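Side-chain contacts in prolyl oligopeptidase (Galerina marginata, PDB 5N4B), which cleaves peptide bonds after prolyl residues and macrocyclises the resulting peptide in the biosynthesis of the amanitin toxins: residues Q463-S468 and K473-I478; S527-G532 and E536-G541; D553-A558 and V589-G594. The protein carries 1 engineered substitution. All blocks are in the same frame, centred on the assembly; numbering follows the deposited sequence.

Overall arrangement
All three contacts lie in the alpha/beta-hydrolase domain, away from the charge relay positions Asp662, His699 and Ala578, the last an engineered replacement. Contact 1 is the hairpin at one edge of the central sheet, contact 2 the loop and short helix that follow strand 522-526, and contact 3 a junction of helix 548-563 with the end of helix 579-590. Centres of contacts 1 and 2 are about 14 Å apart, those of 1 and 3 about 15 Å, and those of 2 and 3 about 18 Å. Asp553, on the helix that carries Ile555 of contact 3, links contacts 1 and 2: its OD1 lies 2.6 Å from Ser468 OG and 2.8 Å from Arg529 NH2, in a salt bridge, while its backbone O meets Tyr466 OH.

Contact 1 of 3, residues Q463-S468 and K473-I478; sequences QVWYES and KIPMFI
Val464 and Met476 exchange two backbone hydrogen bonds, as do Tyr466 and Ile474, and these hydrogen-bonded pairs alternate with the non-hydrogen-bonded pairs Gln463-Phe477, Trp465-Pro475 and Glu467-Lys473. Aromatic rings lie on both faces. Pro475 CB sits almost on the normal of the Trp465 six-membered ring, 3.6 Å from its centroid, a CH-pi contact. On the sheet face of Val464, Tyr466, Ile474 and Met476, Ile474 CB lies over the Tyr466 ring, displaced toward its rim, 3.8 Å from the centroid. With CG held between backbone N and carbonyl carbon (chi1 68°), the tyrosine leans across the neighbouring strand, its OH bonding Asp553. Met476 SD lies obliquely 5.4 Å from the Tyr466 ring centroid, a Met-aromatic contact, and its CE packs near CD1 of that ring. Farther along this face, Val464 CG2 packs on Ile478 CD1. On the Trp465 face, the extended Gln463 runs alongside Pro475 and brings its amide near the Phe477 ring, planes 17° apart, with NE2 3.6 Å from Phe477 CE1. The polar contacts here are the bond of Gln463 NE2 to Asn380 O and a long salt bridge, Glu467 OE1 to Lys473 NZ at 3.6 Å. The arrangement is an antiparallel beta hairpin, edging the mixed sheet of the alpha/beta-hydrolase fold.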
ATOM      1  N   GLN A 463       2.110   0.431  23.302  1.00  9.77           N
ATOM      2  CA  GLN A 463       1.180  -0.574  22.848  1.00 10.56           C
ATOM      3  C   GLN A 463       0.378  -1.062  24.044  1.00 12.47           C
ATOM      4  O   GLN A 463       0.955  -1.448  25.076  1.00 14.53           O
ATOM      5  CB  GLN A 463       1.932  -1.720  22.177  1.00 12.62           C
ATOM      6  CG  GLN A 463       1.035  -2.781  21.559  1.00 11.18           C
ATOM      7  CD  GLN A 463       1.894  -3.806  20.850  1.00 12.76           C
ATOM      8  OE1 GLN A 463       2.731  -4.468  21.467  1.00 13.66           O
ATOM      9  NE2 GLN A 463       1.698  -3.913  19.573  1.00 10.46           N
ATOM     10  N   VAL A 464      -0.924  -1.014  23.908  1.00 11.82           N
ATOM     11  CA  VAL A 464      -1.852  -1.489  24.928  1.00 13.80           C
ATOM     12  C   VAL A 464      -2.692  -2.626  24.344  1.00 13.28           C
ATOM     13  O   VAL A 464      -2.731  -2.842  23.136  1.00 15.29           O
ATOM     14  CB  VAL A 464      -2.737  -0.356  25.467  1.00 14.66           C
ATOM     15  CG1 VAL A 464      -1.889   0.724  26.047  1.00 21.30           C
ATOM     16  CG2 VAL A 464      -3.648   0.197  24.408  1.00 19.17           C
ATOM     17  N   TRP A 465      -3.324  -3.419  25.207  1.00 12.48           N
ATOM     18  CA  TRP A 465      -4.157  -4.520  24.771  1.00 12.42           C
ATOM     19  C   TRP A 465      -5.572  -4.314  25.275  1.00 14.22           C
ATOM     20  O   TRP A 465      -5.780  -3.892  26.417  1.00 16.25           O
ATOM     21  CB  TRP A 465      -3.616  -5.870  25.265  1.00 14.32           C
ATOM     22  CG  TRP A 465      -2.283  -6.225  24.705  1.00 12.68           C
ATOM     23  CD1 TRP A 465      -1.075  -5.720  25.075  1.00 13.70           C
ATOM     24  CD2 TRP A 465      -2.043  -7.165  23.685  1.00 12.17           C
ATOM     25  NE1 TRP A 465      -0.094  -6.271  24.298  1.00 14.05           N
ATOM     26  CE2 TRP A 465      -0.659  -7.193  23.457  1.00 13.18           C
ATOM     27  CE3 TRP A 465      -2.862  -7.998  22.944  1.00 14.88           C
ATOM     28  CZ2 TRP A 465      -0.084  -8.048  22.477  1.00 15.59           C
ATOM     29  CZ3 TRP A 465      -2.322  -8.834  22.015  1.00 16.21           C
ATOM     30  CH2 TRP A 465      -0.929  -8.860  21.786  1.00 16.78           C
ATOM     31  N   TYR A 466      -6.528  -4.603  24.415  1.00 11.65           N
ATOM     32  CA  TYR A 466      -7.956  -4.525  24.751  1.00 13.89           C
ATOM     33  C   TYR A 466      -8.631  -5.820  24.318  1.00 14.94           C
ATOM     34  O   TYR A 466      -8.061  -6.647  23.627  1.00 16.57           O
ATOM     35  CB  TYR A 466      -8.640  -3.294  24.119  1.00 12.77           C
ATOM     36  CG  TYR A 466      -8.758  -3.352  22.615  1.00 12.88           C
ATOM     37  CD1 TYR A 466      -7.711  -2.981  21.783  1.00 11.41           C
ATOM     38  CD2 TYR A 466      -9.935  -3.754  22.015  1.00 11.91           C
ATOM     39  CE1 TYR A 466      -7.838  -3.032  20.408  1.00 12.85           C
ATOM     40  CE2 TYR A 466     -10.054  -3.801  20.654  1.00 11.28           C
ATOM     41  CZ  TYR A 466      -9.019  -3.433  19.857  1.00 12.52           C
ATOM     42  OH  TYR A 466      -9.170  -3.483  18.483  1.00 13.33           O
ATOM     43  N   GLU A 467      -9.880  -5.980  24.703  1.00 16.28           N
ATOM     44  CA  GLU A 467     -10.631  -7.208  24.449  1.00 18.89           C
ATOM     45  C   GLU A 467     -11.773  -6.913  23.493  1.00 15.74           C
ATOM     46  O   GLU A 467     -12.508  -5.931  23.672  1.00 17.23           O
ATOM     47  CB  GLU A 467     -11.207  -7.754  25.764  1.00 21.23           C
ATOM     48  CG  GLU A 467     -11.828  -9.102  25.667  1.00 28.04           C
ATOM     49  CD  GLU A 467     -12.259  -9.624  27.029  1.00 38.06           C
ATOM     50  OE1 GLU A 467     -11.491  -9.428  27.995  1.00 43.75           O
ATOM     51  OE2 GLU A 467     -13.335 -10.252  27.121  1.00 39.69           O
ATOM     52  N   SER A 468     -11.899  -7.734  22.474  1.00 15.52           N
ATOM     53  CA  SER A 468     -12.997  -7.617  21.542  1.00 14.73           C
ATOM     54  C   SER A 468     -14.219  -8.331  22.100  1.00 19.68           C
ATOM     55  O   SER A 468     -14.142  -9.015  23.120  1.00 20.08           O
ATOM     56  CB  SER A 468     -12.607  -8.154  20.159  1.00 15.87           C
ATOM     57  OG  SER A 468     -13.555  -7.720  19.184  1.00 17.74           O
ATOM     58  N   LYS A 473      -7.953 -10.871  22.598  1.00 15.02           N
ATOM     59  CA  LYS A 473      -7.115  -9.758  22.991  1.00 14.87           C
ATOM     60  C   LYS A 473      -6.427  -9.184  21.761  1.00 15.14           C
ATOM     61  O   LYS A 473      -5.830  -9.908  20.963  1.00 14.77           O
ATOM     62  CB  LYS A 473      -6.094 -10.217  24.018  1.00 17.28           C
ATOM     63  CG  LYS A 473      -6.746 -10.791  25.281  1.00 21.01           C
ATOM     64  CD  LYS A 473      -7.684  -9.811  25.952  1.00 33.35           C
ATOM     65  CE  LYS A 473      -8.254 -10.372  27.276  1.00 44.08           C
ATOM     66  NZ  LYS A 473      -8.869 -11.748  27.089  1.00 48.23           N
ATOM     67  N   ILE A 474      -6.539  -7.866  21.602  1.00 13.66           N
ATOM     68  CA  ILE A 474      -6.073  -7.151  20.415  1.00 14.10           C
ATOM     69  C   ILE A 474      -5.083  -6.105  20.901  1.00 11.98           C
ATOM     70  O   ILE A 474      -5.414  -5.330  21.811  1.00 11.70           O
ATOM     71  CB  ILE A 474      -7.214  -6.442  19.665  1.00 13.24           C
ATOM     72  CG1 ILE A 474      -8.440  -7.325  19.401  1.00 16.50           C
ATOM     73  CG2 ILE A 474      -6.686  -5.848  18.370  1.00 15.24           C
ATOM     74  CD1 ILE A 474      -8.264  -8.409  18.498  1.00 21.79           C
ATOM     75  N   PRO A 475      -3.896  -5.981  20.309  1.00 11.66           N
ATOM     76  CA  PRO A 475      -3.003  -4.864  20.657  1.00 10.67           C
ATOM     77  C   PRO A 475      -3.322  -3.628  19.840  1.00  9.66           C
ATOM     78  O   PRO A 475      -3.877  -3.700  18.742  1.00 11.07           O
ATOM     79  CB  PRO A 475      -1.612  -5.383  20.259  1.00 12.17           C
ATOM     80  CG  PRO A 475      -1.936  -6.236  19.076  1.00  9.45           C
ATOM     81  CD  PRO A 475      -3.293  -6.861  19.272  1.00 12.14           C
ATOM     82  N   MET A 476      -2.959  -2.492  20.408  1.00  9.40           N
ATOM     83  CA  MET A 476      -3.221  -1.200  19.788  1.00  9.47           C
ATOM     84  C   MET A 476      -2.066  -0.263  20.118  1.00 10.17           C
ATOM     85  O   MET A 476      -1.723  -0.072  21.291  1.00  9.95           O
ATOM     86  CB  MET A 476      -4.507  -0.598  20.323  1.00 10.46           C
ATOM     87  CG  MET A 476      -4.810   0.804  19.809  1.00 10.56           C
ATOM     88  SD  MET A 476      -6.555   1.306  19.963  1.00 11.91           S
ATOM     89  CE  MET A 476      -6.918   0.946  21.674  1.00 17.17           C
ATOM     90  N   PHE A 477      -1.534   0.407  19.097  1.00  8.76           N
ATOM     91  CA  PHE A 477      -0.555   1.468  19.329  1.00  9.24           C
ATOM     92  C   PHE A 477      -1.266   2.763  19.687  1.00  8.69           C
ATOM     93  O   PHE A 477      -2.303   3.097  19.107  1.00  9.79           O
ATOM     94  CB  PHE A 477       0.262   1.722  18.075  1.00 10.15           C
ATOM     95  CG  PHE A 477       1.123   0.577  17.648  1.00  9.55           C
ATOM     96  CD1 PHE A 477       2.176   0.145  18.439  1.00 10.49           C
ATOM     97  CD2 PHE A 477       0.903  -0.051  16.441  1.00  9.35           C
ATOM     98  CE1 PHE A 477       2.998  -0.904  18.004  1.00 12.10           C
ATOM     99  CE2 PHE A 477       1.769  -1.100  16.001  1.00 10.29           C
ATOM    100  CZ  PHE A 477       2.781  -1.496  16.790  1.00 11.81           C
ATOM    101  N   ILE A 478      -0.725   3.468  20.687  1.00  8.82           N
ATOM    102  CA  ILE A 478      -1.215   4.788  21.076  1.00 10.51           C
ATOM    103  C   ILE A 478      -0.037   5.742  20.990  1.00 10.92           C
ATOM    104  O   ILE A 478       0.995   5.515  21.638  1.00 12.12           O
ATOM    105  CB  ILE A 478      -1.839   4.787  22.482  1.00 11.63           C
ATOM    106  CG1 ILE A 478      -3.079   3.870  22.463  1.00 13.85           C
ATOM    107  CG2 ILE A 478      -2.240   6.173  22.853  1.00 16.12           C
ATOM    108  CD1 ILE A 478      -3.886   3.800  23.804  1.00 22.39           C
TER

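Contact 2 of 3, residues S527-G532 and E536-G541; sequences SIRGGG and EEWHKG
Trp538 lays its indole against the 527-532 loop and is held at both face and edge. Its CG stands anti to the backbone N (chi1 -154°), which carries the ring off the helix and brings NE1 to the backbone O of Ser527 at 2.9 Å. The acceptor lies in the indole plane, yet the donor stands 40° out of the Ser527 carbonyl plane and the N-H...O angle is only 144°, so the bond is bent at both ends. Arg529 crosses the indole at about a right angle and sets CG over the centre of the six-membered ring, 3.7 Å from the centroid, in a CH-pi contact. Here the arginine offers its aliphatic stem, and the chain then leads away from the ring to salt bridges with Asp553 and Asp470. Gly541 O comes 3.8 Å from Arg529 CB. The loop itself makes a type II turn from Ile528 to Gly531, and Gly530 N donates to Trp538 O in a nearly straight bond of 3.0 Å. His539 CD2 lies 3.2 Å from Gly530 O, while NE2 bonds Glu623 OE1. The chemistry implies that the indole is fixed in its rotation by its N-H and by the arginine stem above it, and that the same arginine delivers its charge to two carboxylates, probably offsetting their negative charge in this largely buried region.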
ATOM      1  N   SER A 527      -4.591  -3.268  16.016  1.00  9.67           N
ATOM      2  CA  SER A 527      -4.184  -4.339  15.121  1.00 10.19           C
ATOM      3  C   SER A 527      -5.338  -5.329  14.934  1.00 10.97           C
ATOM      4  O   SER A 527      -5.243  -6.502  15.273  1.00 10.70           O
ATOM      5  CB  SER A 527      -2.963  -5.060  15.681  1.00 11.07           C
ATOM      6  OG  SER A 527      -1.915  -4.145  16.027  1.00 11.19           O
ATOM      7  N   ILE A 528      -6.394  -4.859  14.285  1.00  9.88           N
ATOM      8  CA  ILE A 528      -7.636  -5.634  14.188  1.00  9.13           C
ATOM      9  C   ILE A 528      -7.479  -6.843  13.262  1.00 10.34           C
ATOM     10  O   ILE A 528      -6.670  -6.862  12.319  1.00 10.31           O
ATOM     11  CB  ILE A 528      -8.780  -4.721  13.753  1.00  8.40           C
ATOM     12  CG1 ILE A 528      -8.569  -4.215  12.330  1.00 10.07           C
ATOM     13  CG2 ILE A 528      -8.950  -3.611  14.762  1.00 11.75           C
ATOM     14  CD1 ILE A 528      -9.601  -3.155  11.914  1.00 10.94           C
ATOM     15  N   ARG A 529      -8.296  -7.853  13.529  1.00 10.76           N
ATOM     16  CA  ARG A 529      -8.331  -9.049  12.705  1.00 12.26           C
ATOM     17  C   ARG A 529      -8.747  -8.715  11.285  1.00 12.28           C
ATOM     18  O   ARG A 529      -9.422  -7.709  11.039  1.00 12.82           O
ATOM     19  CB  ARG A 529      -9.248 -10.091  13.330  1.00 12.15           C
ATOM     20  CG  ARG A 529      -8.627 -10.785  14.529  1.00 14.71           C
ATOM     21  CD  ARG A 529      -9.572 -11.708  15.213  1.00 13.94           C
ATOM     22  NE  ARG A 529     -10.606 -10.957  15.886  1.00 15.07           N
ATOM     23  CZ  ARG A 529     -11.600 -11.479  16.576  1.00 17.37           C
ATOM     24  NH1 ARG A 529     -11.768 -12.799  16.643  1.00 18.09           N
ATOM     25  NH2 ARG A 529     -12.449 -10.678  17.169  1.00 17.80           N
ATOM     26  N   GLY A 530      -8.304  -9.545  10.349  1.00 12.68           N
ATOM     27  CA  GLY A 530      -8.288  -9.250   8.949  1.00 11.05           C
ATOM     28  C   GLY A 530      -6.941  -8.731   8.458  1.00 11.15           C
ATOM     29  O   GLY A 530      -6.568  -8.949   7.307  1.00 12.72           O
ATOM     30  N   GLY A 531      -6.193  -8.052   9.327  1.00 11.61           N
ATOM     31  CA  GLY A 531      -4.808  -7.771   9.029  1.00 11.49           C
ATOM     32  C   GLY A 531      -3.925  -8.994   9.126  1.00 11.18           C
ATOM     33  O   GLY A 531      -4.371 -10.086   9.482  1.00 14.05           O
ATOM     34  N   GLY A 532      -2.656  -8.769   8.822  1.00 12.62           N
ATOM     35  CA  GLY A 532      -1.641  -9.802   8.807  1.00 14.01           C
ATOM     36  C   GLY A 532      -0.714  -9.794   9.979  1.00 16.43           C
ATOM     37  O   GLY A 532       0.271 -10.541   9.955  1.00 17.09           O
ATOM     38  N   GLU A 536      -1.422 -15.793   9.145  1.00 17.93           N
ATOM     39  CA  GLU A 536      -2.618 -16.185   8.387  1.00 17.73           C
ATOM     40  C   GLU A 536      -3.828 -16.337   9.270  1.00 19.34           C
ATOM     41  O   GLU A 536      -4.966 -16.077   8.825  1.00 21.12           O
ATOM     42  CB  GLU A 536      -2.407 -17.515   7.636  1.00 24.42           C
ATOM     43  CG  GLU A 536      -3.718 -18.482   7.484  1.00 24.46           C
ATOM     44  CD  GLU A 536      -4.723 -18.017   6.427  1.00 29.25           C
ATOM     45  OE1 GLU A 536      -4.467 -17.007   5.748  1.00 39.46           O
ATOM     46  OE2 GLU A 536      -5.776 -18.679   6.296  1.00 33.12           O
ATOM     47  N   GLU A 537      -3.669 -16.794  10.491  1.00 17.76           N
ATOM     48  CA  GLU A 537      -4.810 -16.974  11.361  1.00 19.57           C
ATOM     49  C   GLU A 537      -5.438 -15.632  11.761  1.00 20.33           C
ATOM     50  O   GLU A 537      -6.638 -15.584  12.059  1.00 19.13           O
ATOM     51  CB  GLU A 537      -4.484 -17.817  12.598  1.00 24.04           C
ATOM     52  CG  GLU A 537      -4.128 -19.262  12.275  1.00 31.05           C
ATOM     53  CD  GLU A 537      -5.321 -20.082  11.792  1.00 47.41           C
ATOM     54  OE1 GLU A 537      -6.405 -20.029  12.424  1.00 47.79           O
ATOM     55  OE2 GLU A 537      -5.168 -20.786  10.770  1.00 56.31           O
ATOM     56  N   TRP A 538      -4.637 -14.565  11.818  1.00 16.38           N
ATOM     57  CA  TRP A 538      -5.183 -13.249  12.126  1.00 15.95           C
ATOM     58  C   TRP A 538      -6.023 -12.745  10.964  1.00 16.05           C
ATOM     59  O   TRP A 538      -7.108 -12.167  11.168  1.00 16.09           O
ATOM     60  CB  TRP A 538      -4.034 -12.294  12.436  1.00 15.97           C
ATOM     61  CG  TRP A 538      -4.441 -11.151  13.326  1.00 11.54           C
ATOM     62  CD1 TRP A 538      -4.441  -9.824  12.995  1.00 14.16           C
ATOM     63  CD2 TRP A 538      -4.834 -11.223  14.680  1.00 12.76           C
ATOM     64  NE1 TRP A 538      -4.802  -9.092  14.065  1.00 12.55           N
ATOM     65  CE2 TRP A 538      -5.063  -9.913  15.123  1.00 11.73           C
ATOM     66  CE3 TRP A 538      -4.999 -12.274  15.577  1.00 14.21           C
ATOM     67  CZ2 TRP A 538      -5.490  -9.621  16.415  1.00 13.82           C
ATOM     68  CZ3 TRP A 538      -5.404 -11.997  16.872  1.00 16.16           C
ATOM     69  CH2 TRP A 538      -5.635 -10.667  17.294  1.00 15.35           C
ATOM     70  N   HIS A 539      -5.551 -12.988   9.757  1.00 14.11           N
ATOM     71  CA  HIS A 539      -6.322 -12.640   8.557  1.00 14.53           C
ATOM     72  C   HIS A 539      -7.614 -13.430   8.507  1.00 17.55           C
ATOM     73  O   HIS A 539      -8.713 -12.870   8.300  1.00 16.08           O
ATOM     74  CB  HIS A 539      -5.487 -12.930   7.336  1.00 16.92           C
ATOM     75  CG  HIS A 539      -6.125 -12.564   6.038  1.00 15.62           C
ATOM     76  ND1 HIS A 539      -5.620 -13.037   4.846  1.00 20.24           N
ATOM     77  CD2 HIS A 539      -7.128 -11.709   5.712  1.00 14.22           C
ATOM     78  CE1 HIS A 539      -6.327 -12.541   3.842  1.00 20.30           C
ATOM     79  NE2 HIS A 539      -7.232 -11.712   4.342  1.00 16.33           N
ATOM     80  N   LYS A 540      -7.509 -14.745   8.731  1.00 17.44           N
ATOM     81  CA  LYS A 540      -8.683 -15.625   8.661  1.00 16.93           C
ATOM     82  C   LYS A 540      -9.728 -15.252   9.696  1.00 20.05           C
ATOM     83  O   LYS A 540     -10.930 -15.473   9.493  1.00 20.51           O
ATOM     84  CB  LYS A 540      -8.198 -17.074   8.783  1.00 21.73           C
ATOM     85  CG  LYS A 540      -9.306 -18.109   8.872  1.00 25.94           C
ATOM     86  CD  LYS A 540      -8.803 -19.527   8.545  1.00 38.04           C
ATOM     87  CE  LYS A 540      -8.085 -20.203   9.689  1.00 47.33           C
ATOM     88  NZ  LYS A 540      -7.473 -21.519   9.224  1.00 54.08           N
ATOM     89  N   GLY A 541      -9.302 -14.647  10.800  1.00 19.00           N
ATOM     90  CA  GLY A 541     -10.166 -14.174  11.849  1.00 17.08           C
ATOM     91  C   GLY A 541     -11.019 -12.978  11.487  1.00 15.73           C
ATOM     92  O   GLY A 541     -11.891 -12.626  12.280  1.00 16.92           O
TER

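Contact 3 of 3, residues D553-A558 and V589-G594; sequences DFIAAA and VRAPEG
Ile555 packs its side chain on the methyl group of Ala591, which lies 3.9 Å from both CD1 and CG1 of the isoleucine, with CG2 only slightly farther off. Three carbons of one branched chain thus gather round a single methyl. CG1 is anti to the carbonyl carbon (chi1 -68°) and CD1 continues in a nearly extended line (chi2 164°), which carries the terminal methyl over to the other segment. There CD1 also comes 4.1 Å from Arg590 CB, so the isoleucine tip meets two consecutive residues. Arg590 takes part through the base of its chain, and its side chain also touches Val548 and Leu639. Ala591 is the first residue to leave helical geometry after helix 579-590, and the contact therefore joins the flank of helix 548-563 to the place where the next helix in the chain gives way to a loop. Phe596, in a loop, packs on Ala591 and on Ala558. The backbone O atoms of Val589 and Ala591 both accept from Lys649 NZ, a cation close to the carboxyl end of the helix. The contact between the two segments is small and made by carbon atoms, and what it contributes is probably limited to dispersion and the burial of apolar surface.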
ATOM      1  N   ASP A 553     -13.779  -5.580  16.297  1.00 12.57           N
ATOM      2  CA  ASP A 553     -12.480  -5.223  16.869  1.00 11.42           C
ATOM      3  C   ASP A 553     -12.282  -3.708  16.827  1.00 10.21           C
ATOM      4  O   ASP A 553     -11.790  -3.109  17.773  1.00 11.64           O
ATOM      5  CB  ASP A 553     -11.342  -5.914  16.107  1.00 11.71           C
ATOM      6  CG  ASP A 553     -11.269  -7.416  16.321  1.00 15.02           C
ATOM      7  OD1 ASP A 553     -11.980  -7.934  17.183  1.00 15.17           O
ATOM      8  OD2 ASP A 553     -10.463  -8.018  15.579  1.00 14.01           O
ATOM      9  N   PHE A 554     -12.660  -3.073  15.719  1.00 10.62           N
ATOM     10  CA  PHE A 554     -12.433  -1.638  15.561  1.00  9.76           C
ATOM     11  C   PHE A 554     -13.349  -0.831  16.476  1.00 10.52           C
ATOM     12  O   PHE A 554     -12.913   0.141  17.118  1.00 10.44           O
ATOM     13  CB  PHE A 554     -12.634  -1.246  14.097  1.00  9.89           C
ATOM     14  CG  PHE A 554     -11.980   0.052  13.688  1.00  9.40           C
ATOM     15  CD1 PHE A 554     -10.618   0.221  13.730  1.00  9.24           C
ATOM     16  CD2 PHE A 554     -12.746   1.049  13.122  1.00 10.44           C
ATOM     17  CE1 PHE A 554     -10.020   1.398  13.299  1.00 10.18           C
ATOM     18  CE2 PHE A 554     -12.171   2.232  12.700  1.00  9.25           C
ATOM     19  CZ  PHE A 554     -10.826   2.412  12.798  1.00  9.60           C
ATOM     20  N   ILE A 555     -14.606  -1.242  16.579  1.00 10.30           N
ATOM     21  CA  ILE A 555     -15.527  -0.581  17.488  1.00 11.68           C
ATOM     22  C   ILE A 555     -15.110  -0.762  18.955  1.00 10.10           C
ATOM     23  O   ILE A 555     -15.108   0.188  19.751  1.00 12.49           O
ATOM     24  CB  ILE A 555     -16.954  -1.075  17.212  1.00 13.06           C
ATOM     25  CG1 ILE A 555     -17.417  -0.581  15.847  1.00 13.28           C
ATOM     26  CG2 ILE A 555     -17.874  -0.614  18.342  1.00 14.59           C
ATOM     27  CD1 ILE A 555     -18.637  -1.338  15.324  1.00 15.59           C
ATOM     28  N   ALA A 556     -14.689  -1.978  19.320  1.00 12.11           N
ATOM     29  CA  ALA A 556     -14.206  -2.202  20.681  1.00 12.10           C
ATOM     30  C   ALA A 556     -12.989  -1.338  21.021  1.00 12.25           C
ATOM     31  O   ALA A 556     -12.811  -0.900  22.179  1.00 14.29           O
ATOM     32  CB  ALA A 556     -13.935  -3.683  20.916  1.00 13.11           C
ATOM     33  N   ALA A 557     -12.115  -1.082  20.048  1.00 10.52           N
ATOM     34  CA  ALA A 557     -10.966  -0.229  20.312  1.00 10.60           C
ATOM     35  C   ALA A 557     -11.421   1.172  20.708  1.00 10.02           C
ATOM     36  O   ALA A 557     -10.897   1.765  21.655  1.00 11.93           O
ATOM     37  CB  ALA A 557     -10.075  -0.188  19.074  1.00 12.08           C
ATOM     38  N   ALA A 558     -12.397   1.714  19.993  1.00 11.79           N
ATOM     39  CA  ALA A 558     -12.879   3.066  20.279  1.00 11.53           C
ATOM     40  C   ALA A 558     -13.571   3.114  21.627  1.00 14.57           C
ATOM     41  O   ALA A 558     -13.401   4.082  22.376  1.00 14.57           O
ATOM     42  CB  ALA A 558     -13.820   3.519  19.158  1.00 13.20           C
ATOM     43  N   VAL A 589     -22.220   2.768  10.747  1.00 12.03           N
ATOM     44  CA  VAL A 589     -23.536   2.139  10.672  1.00 14.65           C
ATOM     45  C   VAL A 589     -23.768   1.246  11.884  1.00 13.19           C
ATOM     46  O   VAL A 589     -24.871   1.221  12.467  1.00 15.97           O
ATOM     47  CB  VAL A 589     -23.655   1.365   9.350  1.00 15.24           C
ATOM     48  CG1 VAL A 589     -24.875   0.453   9.372  1.00 18.18           C
ATOM     49  CG2 VAL A 589     -23.638   2.346   8.120  1.00 16.70           C
ATOM     50  N   ARG A 590     -22.745   0.494  12.285  1.00 14.37           N
ATOM     51  CA  ARG A 590     -22.935  -0.597  13.247  1.00 13.69           C
ATOM     52  C   ARG A 590     -22.774  -0.173  14.701  1.00 16.20           C
ATOM     53  O   ARG A 590     -23.441  -0.744  15.592  1.00 18.77           O
ATOM     54  CB  ARG A 590     -21.957  -1.740  12.949  1.00 14.57           C
ATOM     55  CG  ARG A 590     -22.257  -2.434  11.627  1.00 16.13           C
ATOM     56  CD  ARG A 590     -21.282  -3.551  11.251  1.00 14.83           C
ATOM     57  NE  ARG A 590     -21.450  -4.708  12.117  1.00 18.40           N
ATOM     58  CZ  ARG A 590     -22.376  -5.657  11.969  1.00 23.61           C
ATOM     59  NH1 ARG A 590     -23.210  -5.640  10.939  1.00 23.16           N
ATOM     60  NH2 ARG A 590     -22.468  -6.646  12.847  1.00 26.72           N
ATOM     61  N   ALA A 591     -21.914   0.764  15.000  1.00 12.61           N
ATOM     62  CA  ALA A 591     -21.596   1.047  16.388  1.00 13.54           C
ATOM     63  C   ALA A 591     -22.748   1.772  17.064  1.00 14.80           C
ATOM     64  O   ALA A 591     -23.520   2.466  16.411  1.00 13.99           O
ATOM     65  CB  ALA A 591     -20.378   1.954  16.453  1.00 14.77           C
ATOM     66  N   PRO A 592     -22.859   1.655  18.381  1.00 14.94           N
ATOM     67  CA  PRO A 592     -23.855   2.436  19.095  1.00 15.52           C
ATOM     68  C   PRO A 592     -23.731   3.934  18.784  1.00 17.70           C
ATOM     69  O   PRO A 592     -22.639   4.480  18.582  1.00 15.94           O
ATOM     70  CB  PRO A 592     -23.568   2.125  20.556  1.00 17.88           C
ATOM     71  CG  PRO A 592     -22.898   0.829  20.549  1.00 17.86           C
ATOM     72  CD  PRO A 592     -22.061   0.801  19.271  1.00 16.40           C
ATOM     73  N   GLU A 593     -24.877   4.614  18.731  1.00 18.19           N
ATOM     74  CA  GLU A 593     -24.891   6.051  18.564  1.00 17.58           C
ATOM     75  C   GLU A 593     -23.943   6.701  19.563  1.00 17.04           C
ATOM     76  O   GLU A 593     -23.907   6.340  20.738  1.00 19.62           O
ATOM     77  CB  GLU A 593     -26.331   6.539  18.760  1.00 21.05           C
ATOM     78  CG  GLU A 593     -26.505   7.959  18.462  1.00 25.94           C
ATOM     79  CD  GLU A 593     -27.986   8.384  18.589  1.00 36.11           C
ATOM     80  OE1 GLU A 593     -28.870   7.954  17.778  1.00 23.66           O
ATOM     81  OE2 GLU A 593     -28.258   9.101  19.569  1.00 41.32           O
ATOM     82  N   GLY A 594     -23.126   7.632  19.073  1.00 18.29           N
ATOM     83  CA  GLY A 594     -22.180   8.376  19.880  1.00 17.86           C
ATOM     84  C   GLY A 594     -20.853   7.693  20.115  1.00 19.38           C
ATOM     85  O   GLY A 594     -20.009   8.230  20.836  1.00 19.72           O
TER